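Local atomic coordinates of putative beta-glucosidase (Bifidobacterium adolescentis, PDB entry 5WAB), a protein that hydrolyses beta-glucosidic linkages as a glycoside hydrolase family 3 beta-glucosidase, and probably also cleaves an alpha-L-arabinopyranosidic linkage in a ginsenoside. Residues A[125-130]-A[494-499]; A[177-182]-A[524-529]; A[113-118]-A[503-508]. One frame throughout, in Å; residues are numbered along the deposited sequence.

The three contacts share one buried interface, where loops and a helix of the N-terminal, TIM-barrel-type domain meet the C-terminal domain of family 3. Interaction 1 touches both others: its centre lies about 11 Å from that of interaction 2 and about 11 Å from that of interaction 3, while interactions 2 and 3 are about 13 Å apart, centre to centre. Asp128 of interaction 1 forms a salt bridge with Arg529 of interaction 2, and Ser126 O probably accepts a hydrogen bond from Lys113 N of interaction 3 at 3.2 Å. Interactions 2 and 3 meet where Tyr180 OH packs 3.5 Å from Arg114 CD. In this family the active site lies near the junction of these two domains.

Interaction 1 (A[125-130]-A[494-499])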
# COMPACT_ATOMS: atom_id res chain seq x y z
N TRP A 125 -1.05 -0.87 0.20
CA TRP A 125 0.16 -0.69 1.00
C TRP A 125 -0.08 -0.70 2.51
O TRP A 125 0.60 -1.42 3.23
CB TRP A 125 0.86 0.60 0.57
CG TRP A 125 1.42 0.48 -0.82
CD1 TRP A 125 0.74 0.63 -1.99
CD2 TRP A 125 2.78 0.19 -1.19
NE1 TRP A 125 1.58 0.45 -3.06
CE2 TRP A 125 2.84 0.18 -2.60
CE3 TRP A 125 3.95 -0.06 -0.47
CZ2 TRP A 125 4.02 -0.08 -3.29
CZ3 TRP A 125 5.12 -0.31 -1.16
CH2 TRP A 125 5.15 -0.32 -2.56
N SER A 126 -1.02 0.09 3.03
CA SER A 126 -1.13 0.19 4.48
C SER A 126 -2.54 0.59 4.88
O SER A 126 -3.37 0.96 4.05
CB SER A 126 -0.12 1.20 5.05
OG SER A 126 -0.29 1.39 6.44
N GLU A 127 -2.80 0.49 6.19
CA GLU A 127 -3.97 1.10 6.80
C GLU A 127 -3.73 2.56 7.15
O GLU A 127 -4.68 3.25 7.53
CB GLU A 127 -4.34 0.34 8.08
CG GLU A 127 -3.37 0.58 9.24
CD GLU A 127 -3.56 -0.37 10.41
OE1 GLU A 127 -3.83 -1.57 10.17
OE2 GLU A 127 -3.44 0.08 11.57
N ASP A 128 -2.49 3.03 7.06
CA ASP A 128 -2.13 4.38 7.45
C ASP A 128 -1.88 5.23 6.21
O ASP A 128 -1.16 4.79 5.31
CB ASP A 128 -0.89 4.38 8.34
CG ASP A 128 -0.50 5.78 8.77
OD1 ASP A 128 -1.21 6.32 9.64
OD2 ASP A 128 0.49 6.33 8.25
N PRO A 129 -2.44 6.44 6.13
CA PRO A 129 -2.23 7.24 4.91
C PRO A 129 -0.79 7.70 4.71
O PRO A 129 -0.31 7.69 3.57
CB PRO A 129 -3.20 8.41 5.09
CG PRO A 129 -3.40 8.52 6.57
CD PRO A 129 -3.33 7.11 7.09
N TYR A 130 -0.09 8.09 5.78
CA TYR A 130 1.28 8.58 5.62
C TYR A 130 2.20 7.50 5.09
O TYR A 130 3.02 7.74 4.20
CB TYR A 130 1.81 9.11 6.96
CG TYR A 130 3.18 9.74 6.87
CD1 TYR A 130 4.33 8.96 6.91
CD2 TYR A 130 3.34 11.12 6.79
CE1 TYR A 130 5.59 9.52 6.84
CE2 TYR A 130 4.61 11.69 6.73
CZ TYR A 130 5.73 10.88 6.75
OH TYR A 130 6.99 11.44 6.68
N LEU A 494 5.18 -4.21 10.50
CA LEU A 494 3.80 -4.34 10.05
C LEU A 494 3.30 -3.02 9.48
O LEU A 494 3.36 -1.98 10.14
CB LEU A 494 2.90 -4.79 11.20
CG LEU A 494 2.99 -6.25 11.63
CD1 LEU A 494 2.01 -6.52 12.76
CD2 LEU A 494 2.72 -7.18 10.46
N ALA A 495 2.82 -3.07 8.24
CA ALA A 495 2.07 -1.98 7.62
C ALA A 495 0.57 -2.13 7.87
O ALA A 495 -0.22 -1.32 7.36
CB ALA A 495 2.35 -1.93 6.12
N GLN A 496 0.19 -3.13 8.66
CA GLN A 496 -1.19 -3.49 8.94
C GLN A 496 -1.26 -3.98 10.38
O GLN A 496 -0.36 -4.70 10.83
CB GLN A 496 -1.66 -4.58 7.96
CG GLN A 496 -3.11 -4.52 7.52
CD GLN A 496 -3.39 -5.48 6.36
OE1 GLN A 496 -2.47 -6.08 5.80
NE2 GLN A 496 -4.66 -5.62 6.00
N THR A 497 -2.31 -3.60 11.09
CA THR A 497 -2.54 -4.12 12.43
C THR A 497 -3.03 -5.56 12.37
O THR A 497 -3.89 -5.89 11.56
CB THR A 497 -3.56 -3.26 13.17
OG1 THR A 497 -3.04 -1.94 13.36
CG2 THR A 497 -3.91 -3.88 14.53
N ILE A 498 -2.48 -6.41 13.24
CA ILE A 498 -3.02 -7.76 13.40
C ILE A 498 -3.88 -7.80 14.65
O ILE A 498 -3.35 -7.83 15.77
CB ILE A 498 -1.90 -8.81 13.49
CG1 ILE A 498 -1.00 -8.75 12.26
CG2 ILE A 498 -2.51 -10.19 13.62
CD1 ILE A 498 0.08 -9.82 12.26
N PRO A 499 -5.20 -7.82 14.52
CA PRO A 499 -6.07 -7.73 15.70
C PRO A 499 -6.26 -9.09 16.36
O PRO A 499 -5.94 -10.14 15.80
CB PRO A 499 -7.38 -7.21 15.12
CG PRO A 499 -7.41 -7.79 13.74
CD PRO A 499 -5.98 -7.83 13.27
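Ser126 and Ala495 bring the two backbones within 5.0 Å, CA to CA, and the chains stay close for one more step, with Glu127 CA 5.8 Å from Gln496 CA. Both pieces are irregular here; a helix starts at Pro129, just past Asp128 at its N-cap. The carbonyl of Ala495 is the first anchor. Ser126 OG donates to Ala495 O at 2.9 Å, 17° out of the carbonyl plane, and Glu127 N adds a weak bond to the same oxygen at 3.4 Å. Glu127 then reaches over to Thr497: with chi1 at 72°, CG sits between the backbone N and the carbonyl carbon, and the extended chain beyond it delivers both carboxylate oxygens. Thr497 N approaches Glu127 OE1 from above the carboxylate plane at 2.7 Å, while Thr497 OG1 donates to the syn side of Glu127 OE2, also at 2.7 Å. Tyr528 N donates to OE2 as well, so three bonds fix the rotation of this buried carboxylate. Ser126 OG also accepts from Asp128 N at 2.8 Å. That makes an ST turn, which leads into helix 129-144 at the junction of the family 3 N-terminal and C-terminal domains.

Interaction 2 (A[177-182]-A[524-529]); sequences REIYFP and VFVGYR
Ile179 is the side chain to follow, since it touches Val524, Val526 and Arg529. Its CB points toward segment 524-529 and splits there into two branches. The short one, CG2, lies 4.3 Å from Val526 CG2, and the same methyl also rests over the centre of the Tyr180 ring, the next residue in its own chain. The long branch begins with CG1, which sits anti to the carbonyl carbon (chi1 -55°) and packs 3.8 Å from Val524 CA. Turning at chi2 -60°, the chain ends in CD1, which meets both ends of the opposite segment: Val524 O is 3.4 Å from Ile179 CD1, and Arg529 NE is 3.7 Å from it. The arginine runs past the isoleucine in the opposite direction, its chain extended from CG to NE, so CD1 meets its CD as well.

Two neighbours widen the patch. Val524 CG1 lies 4.0 Å from Glu178 OE1, and Tyr180 OH crosses over to Val526 CG2 at 3.9 Å. No hydrogen bond links the segments, and the charged ends look elsewhere: Glu178 OE2 to Arg174 and the backbone N of Trp630, the Arg529 guanidinium to Asp128 and Glu601.

The contact thus joins helix 173-180 to the turn that starts helix 528-531. Helix 212-222 packs against Arg177 and Phe181, Pro129 at the start of helix 129-144 touches both Pro182 and Arg529, and Trp630 of strand 628-631 brings in the fibronectin type III-like domain.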
# COMPACT_ATOMS: atom_id res chain seq x y z
N ARG A 177 -10.45 13.67 4.00
CA ARG A 177 -9.26 14.52 3.96
C ARG A 177 -8.09 13.91 4.73
O ARG A 177 -6.93 14.08 4.33
CB ARG A 177 -9.58 15.90 4.51
CG ARG A 177 -10.58 16.69 3.68
CD ARG A 177 -9.96 17.15 2.40
NE ARG A 177 -10.84 18.05 1.67
CZ ARG A 177 -10.47 18.74 0.59
NH1 ARG A 177 -9.23 18.63 0.13
NH2 ARG A 177 -11.33 19.55 -0.01
N GLU A 178 -8.36 13.21 5.83
CA GLU A 178 -7.27 12.74 6.69
C GLU A 178 -6.89 11.28 6.44
O GLU A 178 -5.74 10.91 6.73
CB GLU A 178 -7.62 12.92 8.17
CG GLU A 178 -7.84 14.36 8.61
CD GLU A 178 -7.90 14.50 10.12
OE1 GLU A 178 -7.32 13.64 10.82
OE2 GLU A 178 -8.54 15.46 10.60
N ILE A 179 -7.81 10.44 5.96
CA ILE A 179 -7.56 9.01 5.80
C ILE A 179 -7.38 8.62 4.34
O ILE A 179 -6.34 8.08 3.95
CB ILE A 179 -8.67 8.17 6.46
CG1 ILE A 179 -8.86 8.56 7.94
CG2 ILE A 179 -8.37 6.69 6.31
CD1 ILE A 179 -7.64 8.36 8.81
N TYR A 180 -8.38 8.88 3.50
CA TYR A 180 -8.42 8.30 2.17
C TYR A 180 -7.78 9.17 1.10
O TYR A 180 -7.48 8.66 0.01
CB TYR A 180 -9.88 7.98 1.80
CG TYR A 180 -10.51 7.08 2.84
CD1 TYR A 180 -10.30 5.71 2.80
CD2 TYR A 180 -11.26 7.60 3.89
CE1 TYR A 180 -10.84 4.88 3.76
CE2 TYR A 180 -11.81 6.78 4.86
CZ TYR A 180 -11.59 5.41 4.79
OH TYR A 180 -12.12 4.57 5.74
N PHE A 181 -7.51 10.44 1.39
CA PHE A 181 -6.88 11.35 0.43
C PHE A 181 -5.37 11.47 0.60
O PHE A 181 -4.67 11.50 -0.42
CB PHE A 181 -7.51 12.74 0.52
CG PHE A 181 -8.83 12.87 -0.21
CD1 PHE A 181 -9.32 11.82 -0.97
CD2 PHE A 181 -9.59 14.02 -0.10
CE1 PHE A 181 -10.53 11.93 -1.64
CE2 PHE A 181 -10.80 14.14 -0.75
CZ PHE A 181 -11.27 13.09 -1.53
N PRO A 182 -4.81 11.58 1.83
CA PRO A 182 -3.40 12.00 1.96
C PRO A 182 -2.40 11.19 1.15
O PRO A 182 -1.39 11.75 0.70
CB PRO A 182 -3.14 11.88 3.46
CG PRO A 182 -4.45 12.15 4.06
CD PRO A 182 -5.45 11.48 3.15
N VAL A 524 -12.30 9.00 11.29
CA VAL A 524 -10.85 8.91 11.12
C VAL A 524 -10.24 7.79 11.94
O VAL A 524 -9.04 7.52 11.80
CB VAL A 524 -10.14 10.23 11.46
CG1 VAL A 524 -10.59 11.35 10.50
CG2 VAL A 524 -10.37 10.63 12.91
N PHE A 525 -11.03 7.11 12.77
CA PHE A 525 -10.50 6.08 13.67
C PHE A 525 -10.48 4.74 12.95
O PHE A 525 -11.31 3.85 13.15
CB PHE A 525 -11.31 6.03 14.97
CG PHE A 525 -11.19 7.28 15.79
CD1 PHE A 525 -10.11 7.46 16.64
CD2 PHE A 525 -12.13 8.29 15.68
CE1 PHE A 525 -9.99 8.62 17.40
CE2 PHE A 525 -12.02 9.45 16.43
CZ PHE A 525 -10.95 9.62 17.29
N VAL A 526 -9.47 4.59 12.09
CA VAL A 526 -9.27 3.41 11.27
C VAL A 526 -8.01 2.70 11.75
O VAL A 526 -6.97 3.35 11.95
CB VAL A 526 -9.15 3.78 9.78
CG1 VAL A 526 -8.84 2.55 8.94
CG2 VAL A 526 -10.44 4.45 9.31
N GLY A 527 -8.10 1.39 11.94
CA GLY A 527 -6.92 0.62 12.32
C GLY A 527 -6.39 1.04 13.67
O GLY A 527 -7.14 1.28 14.62
N TYR A 528 -5.06 1.19 13.75
CA TYR A 528 -4.43 1.52 15.03
C TYR A 528 -4.88 2.88 15.55
O TYR A 528 -4.78 3.12 16.76
CB TYR A 528 -2.91 1.49 14.90
CG TYR A 528 -2.34 2.70 14.21
CD1 TYR A 528 -2.33 2.79 12.83
CD2 TYR A 528 -1.82 3.76 14.94
CE1 TYR A 528 -1.82 3.90 12.19
CE2 TYR A 528 -1.30 4.88 14.31
CZ TYR A 528 -1.30 4.95 12.93
OH TYR A 528 -0.79 6.05 12.28
N ARG A 529 -5.37 3.76 14.68
CA ARG A 529 -5.91 5.02 15.16
C ARG A 529 -7.03 4.80 16.16
O ARG A 529 -7.18 5.59 17.11
CB ARG A 529 -6.41 5.85 13.97
CG ARG A 529 -5.32 6.49 13.17
CD ARG A 529 -5.85 7.09 11.88
NE ARG A 529 -4.92 8.06 11.31
CZ ARG A 529 -3.84 7.72 10.61
NH1 ARG A 529 -3.55 6.45 10.39
NH2 ARG A 529 -3.04 8.67 10.14

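Interaction 3 (A[113-118]-A[503-508])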
# COMPACT_ATOMS: atom_id res chain seq x y z
N LYS A 113 -6.44 0.38 3.59
CA LYS A 113 -6.98 -0.89 4.08
C LYS A 113 -7.84 -0.58 5.30
O LYS A 113 -7.41 -0.69 6.45
CB LYS A 113 -5.85 -1.86 4.40
CG LYS A 113 -4.95 -2.09 3.21
CD LYS A 113 -3.87 -3.12 3.45
CE LYS A 113 -2.91 -3.10 2.27
NZ LYS A 113 -1.83 -4.12 2.32
N ARG A 114 -9.06 -0.12 5.02
CA ARG A 114 -10.01 0.18 6.08
C ARG A 114 -10.29 -1.05 6.93
O ARG A 114 -10.29 -0.99 8.16
CB ARG A 114 -11.30 0.73 5.48
CG ARG A 114 -12.49 0.76 6.43
CD ARG A 114 -13.68 1.38 5.72
NE ARG A 114 -14.83 1.59 6.60
CZ ARG A 114 -15.95 0.89 6.53
NH1 ARG A 114 -16.08 -0.05 5.60
NH2 ARG A 114 -16.95 1.13 7.36
N ASN A 115 -10.52 -2.18 6.27
CA ASN A 115 -10.80 -3.45 6.92
C ASN A 115 -9.92 -4.52 6.28
O ASN A 115 -9.88 -4.62 5.04
CB ASN A 115 -12.28 -3.80 6.79
CG ASN A 115 -12.64 -5.05 7.55
OD1 ASN A 115 -12.18 -6.14 7.22
ND2 ASN A 115 -13.47 -4.90 8.57
N PRO A 116 -9.23 -5.34 7.08
CA PRO A 116 -8.29 -6.31 6.50
C PRO A 116 -8.96 -7.38 5.66
O PRO A 116 -8.26 -8.12 4.97
CB PRO A 116 -7.62 -6.92 7.74
CG PRO A 116 -8.60 -6.73 8.83
CD PRO A 116 -9.30 -5.44 8.55
N LEU A 117 -10.29 -7.50 5.71
CA LEU A 117 -11.01 -8.44 4.87
C LEU A 117 -11.14 -7.98 3.42
O LEU A 117 -11.63 -8.75 2.59
CB LEU A 117 -12.41 -8.70 5.43
CG LEU A 117 -12.53 -9.39 6.79
CD1 LEU A 117 -13.99 -9.51 7.16
CD2 LEU A 117 -11.85 -10.76 6.78
N GLY A 118 -10.73 -6.75 3.12
CA GLY A 118 -10.82 -6.24 1.77
C GLY A 118 -10.11 -7.10 0.74
O GLY A 118 -8.93 -7.43 0.91
N ASN A 503 -13.90 -8.65 14.97
CA ASN A 503 -14.96 -7.89 15.62
C ASN A 503 -14.44 -6.78 16.52
O ASN A 503 -15.25 -6.06 17.11
CB ASN A 503 -15.87 -8.83 16.42
CG ASN A 503 -16.71 -9.71 15.53
OD1 ASN A 503 -16.83 -9.46 14.33
ND2 ASN A 503 -17.30 -10.75 16.10
N ASP A 504 -13.12 -6.64 16.66
CA ASP A 504 -12.56 -5.49 17.34
C ASP A 504 -12.44 -4.28 16.42
O ASP A 504 -12.38 -3.15 16.91
CB ASP A 504 -11.19 -5.83 17.94
CG ASP A 504 -11.27 -6.95 18.96
OD1 ASP A 504 -12.34 -7.14 19.58
OD2 ASP A 504 -10.25 -7.66 19.13
N ASP A 505 -12.40 -4.51 15.11
CA ASP A 505 -12.23 -3.43 14.14
C ASP A 505 -13.45 -2.51 14.17
O ASP A 505 -14.58 -2.99 14.03
CB ASP A 505 -12.04 -4.00 12.73
CG ASP A 505 -11.50 -2.97 11.75
OD1 ASP A 505 -12.10 -1.88 11.62
OD2 ASP A 505 -10.48 -3.28 11.09
N PRO A 506 -13.26 -1.20 14.31
CA PRO A 506 -14.41 -0.30 14.42
C PRO A 506 -15.21 -0.18 13.13
O PRO A 506 -16.30 0.41 13.16
CB PRO A 506 -13.77 1.04 14.79
CG PRO A 506 -12.40 0.96 14.22
CD PRO A 506 -11.98 -0.47 14.37
N SER A 507 -14.71 -0.72 12.02
CA SER A 507 -15.42 -0.71 10.75
C SER A 507 -16.31 -1.94 10.56
O SER A 507 -17.17 -1.92 9.66
CB SER A 507 -14.43 -0.67 9.59
OG SER A 507 -13.72 -1.90 9.51
N MET A 508 -16.13 -2.99 11.36
CA MET A 508 -16.85 -4.23 11.11
C MET A 508 -18.36 -4.03 11.23
O MET A 508 -19.14 -4.73 10.57
CB MET A 508 -16.37 -5.30 12.09
CG MET A 508 -16.78 -6.69 11.72
SD MET A 508 -16.29 -7.09 10.04
CE MET A 508 -16.81 -8.80 9.96
O HOH W 1 -10.62 0.38 11.10
O HOH W 2 -8.07 -1.83 9.72
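Asn115 and Ser507 face each other across the middle of this contact, each in a type I turn. Asn115 CG stands anti to the backbone N (chi1 -175°), which carries the amide across: ND2 donates to Ser507 OG at 3.2 Å with an N-H...O angle of 156°, and the serine oxygen lies close to the amide plane. The other end of the amide, OD1, accepts from Leu117 N in an Asx turn, fixing the rotation of the amide. Ser507 OG passes the chain of bonds on to Asp505 OD1 at 2.7 Å, reaching it from above the carboxylate, while Ser507 N meets that oxygen on its anti side, a second Asx turn.

Ser507 CB covers one face of the Arg114 guanidinium, toward its rim, 3.8 Å from Arg114 CZ; Glu522 and Asn510 O take polar atoms of that group. Two waters join Arg114 O to the Asp505 carboxylate, one donating to each of its oxygens. Met508 CE reaches Leu117 CD1 at 4.0 Å, the two side chains crossing at about a right angle.

Segment 113-118 lies in the loop between strand 102-106 and helix 129-144. Its partner connects strands 498-499 and 517-519, with Tyr530 and Tyr531 of helix 528-531 packed against Pro506 and Asp505.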